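Local coordinates for protein putative immunoglobulin A1 protease (Bacteroides ovatus, PDB 3N6Z) that is of unproven function but may be a protease acting on immunoglobulin A1, at residues 53-58 and 79-84; 110-115 and 133-138; 37-42 and 59-64; 73-78 and 100-105. One frame throughout, in Å; residues are numbered along the deposited sequence. Where two conformers were deposited one is given.

Contact 1: 53-58 and 79-84; sequences MNATQI and IDMAGI
Ile79 reaches from strand 79-80 against the start of helix 55-58, and its two branches divide the work. From CB, the CG2 methyl lies anti to the backbone N (CG1 has chi1 -52°) and comes to 3.6 Å from Ala55 CA, with Ile58 CD1 beyond at 4.1 Å. The other branch runs through CG1 to CD1, which ends against main chain: Ile79 CD1 is 3.4 Å from Asn54 N and 3.5 Å from Met53 C. Ala55 answers with its single methyl, CB, placed 3.5 Å from Asp80 O and also near Met81 CG and Ile84 CG1. The selenomethionine Met81 bends at chi3 (73°), which turns its terminal methyl back toward helix 55-58, where CE meets Ile58 CG2 at 3.9 Å, the two side chains crossing at about a right angle. Two capping bonds lie within their own segments: Asn54, the N-cap, takes Gln57 N on OD1 at 2.9 Å with an N-H...O angle of 168°, and Asp80 OD1 accepts from Ala82 N in an Asx turn, and also from Asn111 ND2. With no hydrogen bond crossing between the segments, the join rests on van der Waals packing of methyls on side chains and on backbone.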
loop_
_atom_site.group_PDB
_atom_site.type_symbol
_atom_site.label_atom_id
_atom_site.label_comp_id
_atom_site.label_asym_id
_atom_site.label_seq_id
_atom_site.Cartn_x
_atom_site.Cartn_y
_atom_site.Cartn_z
HETATM N N MSE A 53 -6.104 22.002 -1.164
HETATM C CA MSE A 53 -5.513 22.650 -2.356
HETATM C C MSE A 53 -4.010 22.833 -2.315
HETATM O O MSE A 53 -3.416 23.179 -3.330
HETATM C CB MSE A 53 -6.168 24.020 -2.572
HETATM C CG MSE A 53 -7.700 23.975 -2.765
HETATM SE SE MSE A 53 -8.219 23.025 -4.328
HETATM C CE MSE A 53 -7.549 24.217 -5.688
ATOM N N ASN A 54 -3.396 22.652 -1.159
ATOM C CA ASN A 54 -1.954 22.827 -1.004
ATOM C C ASN A 54 -1.462 22.040 0.205
ATOM O O ASN A 54 -2.274 21.443 0.925
ATOM C CB ASN A 54 -1.603 24.322 -0.933
ATOM C CG ASN A 54 -2.197 25.014 0.245
ATOM O OD1 ASN A 54 -2.188 24.487 1.353
ATOM N ND2 ASN A 54 -2.663 26.232 0.038
ATOM N N ALA A 55 -0.163 22.031 0.442
ATOM C CA ALA A 55 0.420 21.228 1.521
ATOM C C ALA A 55 0.147 21.782 2.900
ATOM O O ALA A 55 0.140 21.032 3.877
ATOM C CB ALA A 55 1.925 21.030 1.311
ATOM N N THR A 56 -0.104 23.073 3.006
ATOM C CA THR A 56 -0.432 23.625 4.316
ATOM C C THR A 56 -1.800 23.073 4.743
ATOM O O THR A 56 -2.000 22.652 5.893
ATOM C CB THR A 56 -0.476 25.129 4.281
ATOM O OG1 THR A 56 0.780 25.631 3.828
ATOM C CG2 THR A 56 -0.778 25.708 5.672
ATOM N N GLN A 57 -2.730 23.028 3.795
ATOM C CA GLN A 57 -4.034 22.423 4.050
ATOM C C GLN A 57 -3.930 20.915 4.351
ATOM O O GLN A 57 -4.652 20.398 5.211
ATOM C CB GLN A 57 -5.013 22.742 2.920
ATOM C CG GLN A 57 -5.364 24.230 2.825
ATOM C CD GLN A 57 -6.300 24.576 1.692
ATOM O OE1 GLN A 57 -6.708 23.732 0.947
ATOM N NE2 GLN A 57 -6.594 25.855 1.534
ATOM N N ILE A 58 -3.085 20.189 3.638
ATOM C CA ILE A 58 -2.948 18.782 3.931
ATOM C C ILE A 58 -2.421 18.557 5.358
ATOM O O ILE A 58 -2.806 17.579 6.027
ATOM C CB ILE A 58 -2.124 18.005 2.846
ATOM C CG1 ILE A 58 -2.705 16.603 2.627
ATOM C CG2 ILE A 58 -0.663 17.943 3.169
ATOM C CD1 ILE A 58 -2.161 15.912 1.377
ATOM N N ILE A 79 -0.631 17.973 -4.746
ATOM C CA ILE A 79 -0.072 18.506 -3.515
ATOM C C ILE A 79 1.405 18.157 -3.468
ATOM O O ILE A 79 1.763 16.983 -3.490
ATOM C CB ILE A 79 -0.764 17.955 -2.258
ATOM C CG1 ILE A 79 -2.283 18.128 -2.376
ATOM C CG2 ILE A 79 -0.159 18.640 -0.975
ATOM C CD1 ILE A 79 -2.800 19.571 -2.389
ATOM N N ASP A 80 2.261 19.146 -3.405
ATOM C CA ASP A 80 3.705 18.890 -3.295
ATOM C C ASP A 80 4.110 19.202 -1.860
ATOM O O ASP A 80 4.050 20.359 -1.423
ATOM C CB ASP A 80 4.495 19.721 -4.306
ATOM C CG ASP A 80 5.959 19.343 -4.358
ATOM O OD1 ASP A 80 6.496 18.844 -3.345
ATOM O OD2 ASP A 80 6.591 19.592 -5.411
HETATM N N MSE A 81 4.517 18.141 -1.149
HETATM C CA MSE A 81 4.889 18.209 0.258
HETATM C C MSE A 81 6.378 18.462 0.504
HETATM O O MSE A 81 6.871 18.291 1.631
HETATM C CB MSE A 81 4.408 16.952 0.976
HETATM C CG MSE A 81 2.876 16.859 1.035
HETATM SE SE MSE A 81 2.224 15.308 1.996
HETATM C CE MSE A 81 2.686 15.963 3.786
ATOM N N ALA A 82 7.100 18.933 -0.512
ATOM C CA ALA A 82 8.511 19.283 -0.335
ATOM C C ALA A 82 8.666 20.272 0.802
ATOM O O ALA A 82 7.873 21.205 0.937
ATOM C CB ALA A 82 9.094 19.839 -1.627
ATOM N N GLY A 83 9.705 20.068 1.612
ATOM C CA GLY A 83 9.979 20.959 2.713
ATOM C C GLY A 83 9.178 20.739 3.964
ATOM O O GLY A 83 9.380 21.458 4.963
ATOM N N ILE A 84 8.282 19.748 3.948
ATOM C CA ILE A 84 7.439 19.415 5.115
ATOM C C ILE A 84 8.142 18.343 5.930
ATOM O O ILE A 84 8.319 17.214 5.452
ATOM C CB ILE A 84 6.024 18.909 4.710
ATOM C CG1 ILE A 84 5.268 19.964 3.886
ATOM C CG2 ILE A 84 5.216 18.437 5.946
ATOM C CD1 ILE A 84 5.321 21.349 4.439
#

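Contact 2: 110-115 and 133-138; sequences KNFKCS and VGFVNA
Asn137 ND2, in the conformer described here, donates to Asn111 OD1 over 2.9 Å in an almost straight bond (177° at the hydrogen), with the acceptor in the amide plane of Asn137 while the two amide planes stand 81° apart. The arms meet because Asn137 CG is anti to its backbone N (chi1 -170°), whereas Asn111 CG lies beside its own. The main chain adds Asn111 N to Val136 O, also 2.9 Å. Asn111 ND2 is used too, on Asp80 OD1, so one amide appears to tie together three successive parallel strands, 79-80, 107-110 and 133-136; an alanine here would probably leave both Asn137 ND2 and Asp80 OD1 without this partner. Two waters continue the link: one takes Phe112 N and donates to Val136 O, and the other donates to Phe112 O and Asn137 O. Further out, Lys110 and Val136 lie side by side, CE of Lys110 4.1 Å from CG1 of Val136, and the amine goes on to a salt bridge with Glu363. Toward the interior, Phe112 CD2 lies 4.0 Å from Phe135 CD2, and Phe122 meets both rings edge-to-face. Lys110 pairs in parallel with Val136, and both asparagines have left-handed backbone angles at the corner between neighbouring sheets. Parallel pairing with asparagines aligned at a corner is consistent with a parallel beta-helix (solenoid).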
loop_
_atom_site.group_PDB
_atom_site.type_symbol
_atom_site.label_atom_id
_atom_site.label_comp_id
_atom_site.label_asym_id
_atom_site.label_seq_id
_atom_site.Cartn_x
_atom_site.Cartn_y
_atom_site.Cartn_z
ATOM N N LYS A 110 3.123 14.652 -3.956
ATOM C CA LYS A 110 4.547 14.531 -4.301
ATOM C C LYS A 110 5.432 14.798 -3.100
ATOM O O LYS A 110 5.144 15.657 -2.258
ATOM C CB LYS A 110 4.928 15.529 -5.423
ATOM C CG LYS A 110 4.158 15.424 -6.675
ATOM C CD LYS A 110 4.834 16.195 -7.836
ATOM C CE LYS A 110 6.184 15.614 -8.213
ATOM N NZ LYS A 110 6.573 16.002 -9.619
ATOM N N ASN A 111 6.565 14.090 -3.045
ATOM C CA ASN A 111 7.643 14.398 -2.089
ATOM C C ASN A 111 7.207 14.268 -0.624
ATOM O O ASN A 111 7.673 15.001 0.248
ATOM C CB ASN A 111 8.236 15.798 -2.397
ATOM C CG ASN A 111 8.730 15.894 -3.827
ATOM O OD1 ASN A 111 9.345 14.950 -4.336
ATOM N ND2 ASN A 111 8.431 17.001 -4.499
ATOM N N PHE A 112 6.280 13.355 -0.367
ATOM C CA PHE A 112 5.858 13.034 0.991
ATOM C C PHE A 112 6.952 12.278 1.728
ATOM O O PHE A 112 7.477 11.306 1.209
ATOM C CB PHE A 112 4.559 12.213 0.948
ATOM C CG PHE A 112 4.200 11.565 2.251
ATOM C CD1 PHE A 112 3.984 12.338 3.374
ATOM C CD2 PHE A 112 4.012 10.196 2.348
ATOM C CE1 PHE A 112 3.655 11.755 4.586
ATOM C CE2 PHE A 112 3.677 9.582 3.569
ATOM C CZ PHE A 112 3.483 10.381 4.687
ATOM N N LYS A 113 7.319 12.758 2.910
ATOM C CA LYS A 113 8.310 12.109 3.766
ATOM C C LYS A 113 7.752 11.896 5.153
ATOM O O LYS A 113 7.117 12.785 5.719
ATOM C CB LYS A 113 9.604 12.965 3.885
ATOM C CG LYS A 113 10.402 13.172 2.645
ATOM C CD LYS A 113 11.672 13.997 2.981
ATOM N N CYS A 114 8.033 10.733 5.737
ATOM C CA CYS A 114 7.708 10.482 7.137
ATOM C C CYS A 114 8.635 9.402 7.690
ATOM O O CYS A 114 8.662 8.283 7.162
ATOM C CB CYS A 114 6.248 10.061 7.304
ATOM S SG CYS A 114 5.777 9.824 9.061
ATOM N N SER A 115 9.349 9.733 8.761
ATOM C CA SER A 115 10.250 8.806 9.442
ATOM C C SER A 115 10.224 9.010 10.940
ATOM O O SER A 115 11.265 8.826 11.610
ATOM C CB SER A 115 11.684 8.945 8.927
ATOM O OG SER A 115 12.172 10.236 9.180
ATOM N N VAL A 133 -5.688 8.370 -5.589
ATOM C CA VAL A 133 -4.515 9.209 -5.319
ATOM C C VAL A 133 -3.231 8.472 -5.687
ATOM O O VAL A 133 -3.112 7.263 -5.464
ATOM C CB VAL A 133 -4.489 9.719 -3.847
ATOM C CG1 VAL A 133 -4.244 8.576 -2.835
ATOM C CG2 VAL A 133 -3.460 10.838 -3.657
ATOM N N GLY A 134 -2.252 9.218 -6.191
ATOM C CA GLY A 134 -0.899 8.736 -6.350
ATOM C C GLY A 134 0.048 9.448 -5.425
ATOM O O GLY A 134 -0.115 10.640 -5.168
ATOM N N PHE A 135 1.008 8.696 -4.901
ATOM C CA PHE A 135 2.131 9.261 -4.150
ATOM C C PHE A 135 3.382 9.156 -5.006
ATOM O O PHE A 135 3.811 8.051 -5.350
ATOM C CB PHE A 135 2.356 8.528 -2.812
ATOM C CG PHE A 135 1.312 8.808 -1.794
ATOM C CD1 PHE A 135 0.078 8.181 -1.847
ATOM C CD2 PHE A 135 1.579 9.686 -0.739
ATOM C CE1 PHE A 135 -0.873 8.431 -0.883
ATOM C CE2 PHE A 135 0.618 9.954 0.198
ATOM C CZ PHE A 135 -0.605 9.336 0.150
ATOM N N VAL A 136 3.952 10.293 -5.396
ATOM C CA VAL A 136 5.144 10.337 -6.239
ATOM C C VAL A 136 6.357 10.725 -5.405
ATOM O O VAL A 136 6.337 11.731 -4.695
ATOM C CB VAL A 136 4.954 11.320 -7.411
ATOM C CG1 VAL A 136 6.274 11.550 -8.170
ATOM C CG2 VAL A 136 3.810 10.861 -8.333
ATOM N N ASN A 137 7.403 9.900 -5.468
ATOM C CA ASN A 137 8.655 10.161 -4.727
ATOM C C ASN A 137 8.427 10.323 -3.237
ATOM O O ASN A 137 8.930 11.255 -2.597
ATOM C CB ASN A 137 9.427 11.395 -5.254
ATOM C CG ASN A 137 10.828 11.495 -4.645
ATOM O OD1 ASN A 137 11.544 10.486 -4.552
ATOM N ND2 ASN A 137 11.187 12.679 -4.144
ATOM N N ALA A 138 7.626 9.422 -2.668
ATOM C CA ALA A 138 7.462 9.345 -1.239
ATOM C C ALA A 138 8.682 8.677 -0.625
ATOM O O ALA A 138 9.349 7.849 -1.248
ATOM C CB ALA A 138 6.190 8.556 -0.882
HETATM O O HOH W 1 4.867 11.444 -2.259
HETATM O O HOH W 2 10.117 12.186 -0.348
#

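Contact 3: 37-42 and 59-64; sequences GLFEKG and RNMRSV
Torsions of about -60° at Leu38, Phe39 and Asn60 set this meeting up: each CG lies anti to its own carbonyl carbon. At Asn60 (chi1 -66°) this carries the amide across to the 37-42 loop, where ND2 donates to Leu38 O at 2.8 Å. The bond is fairly straight, 163° at the hydrogen, and the donor sits in the carbonyl plane on a lone pair of the oxygen. Leu38 then folds over the same amide, its CD2 methyl 3.6 Å from Asn60 ND2, while the other methyl, CD1, lies 3.9 Å from Val64 CG1. The buried amide is gripped at both ends, for ND2 also donates to Val16 O and OD1 accepts from Thr14 OG1, which fixes which way round the group is turned.

The segments belong to the N-terminal end of the parallel beta-strand array, where the short, weakly bonded helix about 61-64 and the loop following helix 33-37 lie beside strands 50-52 and 71-75. Phe39 projects its ring from the loop onto the 59-64 segment. Its ring tip, CZ, comes to 3.6 Å from Asn60 C, and CE2 comes equally near Val64 CG2. Met61 N and CA lie at the ring edge, close to its plane. Val64 splits its methyls between partners, CG1 touching both Leu38 and Phe39 while CG2 stays on the ring. Beyond the two segments Tyr50 stacks on the Phe39 ring, and Phe73 touches Phe39, Met61 and Val64 from strand 71-75.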
loop_
_atom_site.group_PDB
_atom_site.type_symbol
_atom_site.label_atom_id
_atom_site.label_comp_id
_atom_site.label_asym_id
_atom_site.label_seq_id
_atom_site.Cartn_x
_atom_site.Cartn_y
_atom_site.Cartn_z
ATOM N N GLY A 37 -11.386 28.074 7.514
ATOM C CA GLY A 37 -10.272 28.387 6.647
ATOM C C GLY A 37 -9.079 27.452 6.682
ATOM O O GLY A 37 -8.069 27.712 6.035
ATOM N N LEU A 38 -9.143 26.409 7.492
ATOM C CA LEU A 38 -8.107 25.365 7.450
ATOM C C LEU A 38 -8.075 24.640 6.106
ATOM O O LEU A 38 -7.029 24.109 5.736
ATOM C CB LEU A 38 -8.319 24.341 8.582
ATOM C CG LEU A 38 -8.127 24.815 10.021
ATOM C CD1 LEU A 38 -8.425 23.633 10.992
ATOM C CD2 LEU A 38 -6.774 25.339 10.216
ATOM N N PHE A 39 -9.209 24.633 5.399
ATOM C CA PHE A 39 -9.364 24.008 4.077
ATOM C C PHE A 39 -10.033 25.016 3.146
ATOM O O PHE A 39 -10.609 26.023 3.594
ATOM C CB PHE A 39 -10.205 22.725 4.172
ATOM C CG PHE A 39 -9.560 21.711 5.068
ATOM C CD1 PHE A 39 -8.569 20.858 4.559
ATOM C CD2 PHE A 39 -9.840 21.675 6.412
ATOM C CE1 PHE A 39 -7.930 19.996 5.391
ATOM C CE2 PHE A 39 -9.192 20.794 7.232
ATOM C CZ PHE A 39 -8.234 19.968 6.732
ATOM N N GLU A 40 -9.999 24.720 1.859
ATOM C CA GLU A 40 -10.614 25.605 0.857
ATOM C C GLU A 40 -12.117 25.717 1.095
ATOM O O GLU A 40 -12.700 26.804 0.948
ATOM C CB GLU A 40 -10.334 25.104 -0.575
ATOM C CG GLU A 40 -11.196 25.711 -1.722
ATOM C CD GLU A 40 -10.997 27.203 -1.980
ATOM O OE1 GLU A 40 -9.987 27.796 -1.546
ATOM O OE2 GLU A 40 -11.876 27.795 -2.656
ATOM N N LYS A 41 -12.744 24.600 1.439
ATOM C CA LYS A 41 -14.176 24.520 1.699
ATOM C C LYS A 41 -14.461 23.167 2.356
ATOM O O LYS A 41 -13.562 22.316 2.458
ATOM C CB LYS A 41 -15.010 24.686 0.418
ATOM C CG LYS A 41 -14.818 23.620 -0.617
ATOM C CD LYS A 41 -15.668 23.861 -1.880
ATOM C CE LYS A 41 -15.536 22.701 -2.867
ATOM N NZ LYS A 41 -16.355 22.830 -4.127
ATOM N N GLY A 42 -15.714 22.949 2.757
ATOM C CA GLY A 42 -16.180 21.688 3.318
ATOM C C GLY A 42 -16.230 21.648 4.828
ATOM O O GLY A 42 -15.757 22.558 5.521
ATOM N N ARG A 59 -1.611 19.483 5.850
ATOM C CA ARG A 59 -1.123 19.438 7.228
ATOM C C ARG A 59 -2.195 19.800 8.260
ATOM O O ARG A 59 -1.993 19.562 9.433
ATOM C CB ARG A 59 0.123 20.304 7.376
ATOM C CG ARG A 59 1.307 19.702 6.615
ATOM C CD ARG A 59 2.423 20.688 6.352
ATOM N NE ARG A 59 2.960 21.163 7.614
ATOM C CZ ARG A 59 2.956 22.445 8.002
ATOM N NH1 ARG A 59 2.554 23.429 7.183
ATOM N NH2 ARG A 59 3.403 22.751 9.204
ATOM N N ASN A 60 -3.336 20.307 7.835
ATOM C CA ASN A 60 -4.465 20.577 8.732
ATOM C C ASN A 60 -5.384 19.374 8.933
ATOM O O ASN A 60 -6.267 19.414 9.789
ATOM C CB ASN A 60 -5.294 21.803 8.290
ATOM C CG ASN A 60 -4.509 23.109 8.395
ATOM O OD1 ASN A 60 -3.629 23.247 9.271
ATOM N ND2 ASN A 60 -4.821 24.072 7.511
HETATM N N MSE A 61 -5.179 18.285 8.167
HETATM C CA MSE A 61 -6.048 17.110 8.300
HETATM C C MSE A 61 -6.085 16.637 9.760
HETATM O O MSE A 61 -7.145 16.287 10.271
HETATM C CB MSE A 61 -5.597 15.963 7.409
HETATM C CG MSE A 61 -5.718 16.248 5.925
HETATM SE SE MSE A 61 -5.038 14.804 4.844
HETATM C CE MSE A 61 -6.392 13.471 5.324
ATOM N N ARG A 62 -4.921 16.550 10.391
ATOM C CA ARG A 62 -4.863 16.000 11.750
ATOM C C ARG A 62 -5.711 16.786 12.742
ATOM O O ARG A 62 -6.235 16.229 13.721
ATOM C CB ARG A 62 -3.427 15.945 12.223
ATOM C CG ARG A 62 -2.728 17.272 12.294
ATOM C CD ARG A 62 -1.415 16.952 13.021
ATOM N NE ARG A 62 -0.226 17.453 12.402
ATOM C CZ ARG A 62 0.990 16.869 12.448
ATOM N NH1 ARG A 62 1.238 15.641 13.000
ATOM N NH2 ARG A 62 1.975 17.524 11.858
ATOM N N SER A 63 -5.901 18.078 12.477
ATOM C CA SER A 63 -6.608 18.984 13.395
ATOM C C SER A 63 -8.123 18.792 13.359
ATOM O O SER A 63 -8.806 19.270 14.232
ATOM C CB SER A 63 -6.253 20.430 13.042
ATOM O OG SER A 63 -4.824 20.604 12.934
ATOM N N VAL A 64 -8.636 18.136 12.310
ATOM C CA VAL A 64 -10.096 18.027 12.119
ATOM C C VAL A 64 -10.612 16.584 12.143
ATOM O O VAL A 64 -11.803 16.320 11.922
ATOM C CB VAL A 64 -10.548 18.764 10.819
ATOM C CG1 VAL A 64 -10.320 20.264 10.932
ATOM C CG2 VAL A 64 -9.921 18.121 9.573
#

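Contact 4: 73-78 and 100-105; sequences FQLGAD and IDFDGD
Parallel strand pairing between successive turns of a solenoid-like array describes this contact: strands 73-75 and 100-105 run 4.7 Å apart at closest approach, their directions differing by 12°. Main-chain bonds alternate across them, Phe73 N to Asp101 O at 2.9 Å, then Asp103 N to Phe73 O and Leu75 N to Asp103 O, both at 3.0 Å. Phe73 and Phe102 share one face, with Phe73 CB 3.9 Å from Phe102 CD2. Leu75 sets its CG 3.7 Å from Phe102 CZ, and its CB rests near Gly104 O. Gln74 and Asp103 share the other face and extend side by side, each with CG anti to the backbone N (Gln74 chi1 -169°). A water accepts from Gln74 NE2 at 2.9 Å and donates to Leu75 O and Asp105 OD2, bridging the amide to Asp105. Shortening Gln74 to an alanine would probably deprive this water of its amide donor and uncover the Asp103 carbonyl oxygen that Gln74 CG packs on. In the conformer described here, Asp103 OD1 accepts Asp105 N from above the carboxylate plane, an Asx turn at the strand's end, and also takes Asn132 ND2. Asp101 turns to a salt bridge with Arg131. On the outer sides, strand 50-52 bonds to Gln74 and Gly76 and strand 125-131 bonds to Ile100, while Met61 of helix 61-64 packs on Phe102.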
loop_
_atom_site.group_PDB
_atom_site.type_symbol
_atom_site.label_atom_id
_atom_site.label_comp_id
_atom_site.label_asym_id
_atom_site.label_seq_id
_atom_site.Cartn_x
_atom_site.Cartn_y
_atom_site.Cartn_z
ATOM N N PHE A 73 -12.304 13.799 3.278
ATOM C CA PHE A 73 -11.336 14.694 2.671
ATOM C C PHE A 73 -11.281 14.426 1.174
ATOM O O PHE A 73 -11.403 13.273 0.715
ATOM C CB PHE A 73 -9.934 14.477 3.229
ATOM C CG PHE A 73 -9.805 14.655 4.712
ATOM C CD1 PHE A 73 -9.987 13.588 5.579
ATOM C CD2 PHE A 73 -9.500 15.901 5.253
ATOM C CE1 PHE A 73 -9.824 13.729 6.927
ATOM C CE2 PHE A 73 -9.344 16.043 6.621
ATOM C CZ PHE A 73 -9.512 14.964 7.455
ATOM N N GLN A 74 -10.956 15.471 0.420
ATOM C CA GLN A 74 -10.773 15.368 -1.031
ATOM C C GLN A 74 -9.653 16.300 -1.480
ATOM O O GLN A 74 -9.552 17.421 -0.988
ATOM C CB GLN A 74 -12.079 15.701 -1.738
ATOM C CG GLN A 74 -12.077 15.379 -3.222
ATOM C CD GLN A 74 -13.477 15.393 -3.815
ATOM O OE1 GLN A 74 -14.449 14.842 -3.222
ATOM N NE2 GLN A 74 -13.603 15.989 -4.983
ATOM N N LEU A 75 -8.826 15.828 -2.401
ATOM C CA LEU A 75 -7.861 16.724 -3.049
ATOM C C LEU A 75 -8.521 17.454 -4.201
ATOM O O LEU A 75 -9.206 16.818 -5.022
ATOM C CB LEU A 75 -6.652 15.969 -3.601
ATOM C CG LEU A 75 -5.812 15.175 -2.578
ATOM C CD1 LEU A 75 -4.614 14.531 -3.294
ATOM C CD2 LEU A 75 -5.328 16.116 -1.452
ATOM N N GLY A 76 -8.259 18.748 -4.288
ATOM C CA GLY A 76 -8.707 19.587 -5.422
ATOM C C GLY A 76 -7.580 20.014 -6.340
ATOM O O GLY A 76 -7.823 20.746 -7.310
ATOM N N ALA A 77 -6.373 19.544 -6.056
ATOM C CA ALA A 77 -5.149 19.845 -6.814
ATOM C C ALA A 77 -4.107 18.800 -6.442
ATOM O O ALA A 77 -4.204 18.147 -5.398
ATOM C CB ALA A 77 -4.625 21.252 -6.451
ATOM N N ASP A 78 -3.054 18.697 -7.251
ATOM C CA ASP A 78 -1.860 17.970 -6.833
ATOM C C ASP A 78 -1.255 18.723 -5.644
ATOM O O ASP A 78 -1.360 19.940 -5.554
ATOM C CB ASP A 78 -0.794 17.899 -7.939
ATOM C CG ASP A 78 -1.201 17.048 -9.149
ATOM O OD1 ASP A 78 -2.178 16.265 -9.060
ATOM O OD2 ASP A 78 -0.528 17.192 -10.171
ATOM N N ILE A 100 -11.398 7.534 8.304
ATOM C CA ILE A 100 -11.115 8.500 7.241
ATOM C C ILE A 100 -11.625 8.014 5.900
ATOM O O ILE A 100 -11.493 6.837 5.550
ATOM C CB ILE A 100 -9.589 8.782 7.132
ATOM C CG1 ILE A 100 -9.054 9.410 8.417
ATOM C CG2 ILE A 100 -9.270 9.659 5.899
ATOM C CD1 ILE A 100 -7.520 9.438 8.519
ATOM N N ASP A 101 -12.271 8.915 5.174
ATOM C CA ASP A 101 -12.595 8.747 3.757
ATOM C C ASP A 101 -11.767 9.777 3.005
ATOM O O ASP A 101 -11.931 10.958 3.208
ATOM C CB ASP A 101 -14.095 8.932 3.475
ATOM C CG ASP A 101 -14.449 8.551 2.070
ATOM O OD1 ASP A 101 -14.258 9.399 1.183
ATOM O OD2 ASP A 101 -14.876 7.402 1.848
ATOM N N PHE A 102 -10.889 9.300 2.128
ATOM C CA PHE A 102 -9.982 10.152 1.379
ATOM C C PHE A 102 -10.130 9.874 -0.116
ATOM O O PHE A 102 -9.961 8.738 -0.559
ATOM C CB PHE A 102 -8.532 9.893 1.826
ATOM C CG PHE A 102 -7.532 10.877 1.250
ATOM C CD1 PHE A 102 -6.982 10.682 0.001
ATOM C CD2 PHE A 102 -7.192 12.022 1.955
ATOM C CE1 PHE A 102 -6.075 11.578 -0.537
ATOM C CE2 PHE A 102 -6.324 12.932 1.437
ATOM C CZ PHE A 102 -5.746 12.695 0.187
ATOM N N ASP A 103 -10.459 10.912 -0.871
ATOM C CA ASP A 103 -10.556 10.828 -2.324
ATOM C C ASP A 103 -9.550 11.796 -2.931
ATOM O O ASP A 103 -9.697 13.005 -2.812
ATOM C CB ASP A 103 -11.983 11.163 -2.778
ATOM C CG ASP A 103 -12.178 11.037 -4.276
ATOM O OD1 ASP A 103 -11.277 10.515 -4.983
ATOM O OD2 ASP A 103 -13.276 11.440 -4.732
ATOM N N GLY A 104 -8.537 11.268 -3.593
ATOM C CA GLY A 104 -7.560 12.106 -4.253
ATOM C C GLY A 104 -8.080 12.755 -5.526
ATOM O O GLY A 104 -7.413 13.607 -6.085
ATOM N N ASP A 105 -9.219 12.272 -6.026
ATOM C CA ASP A 105 -9.813 12.783 -7.269
ATOM C C ASP A 105 -8.790 12.814 -8.413
ATOM O O ASP A 105 -8.767 13.763 -9.207
ATOM C CB ASP A 105 -10.477 14.150 -7.065
ATOM C CG ASP A 105 -11.380 14.549 -8.235
ATOM O OD1 ASP A 105 -11.951 13.646 -8.896
ATOM O OD2 ASP A 105 -11.526 15.757 -8.459
HETATM O O HOH W 3 -13.939 12.018 0.797
HETATM O O HOH W 4 -11.517 17.416 -6.379
#

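In the fold
Contacts 1, 3 and 4 cluster at the N-terminal end of the fold, their centres 12 to 13 Å apart, and contact 2 continues from contact 1 toward later turns, 11 Å away between centres. Contacts 1 and 2 share a sheet: Ile79 O lies 2.7 Å from Lys110 N and Met81 N 2.8 Å from Lys110 O, both probable hydrogen bonds. Contact 3 meets contact 4 through apolar groups, Met61 CE being 3.8 Å from Phe102 CD2. Val133 of contact 2 reaches contact 4, its CG2 3.9 Å from Leu75 CD1. Contacts 2 and 3 do not touch, their nearest atoms about 8 Å apart.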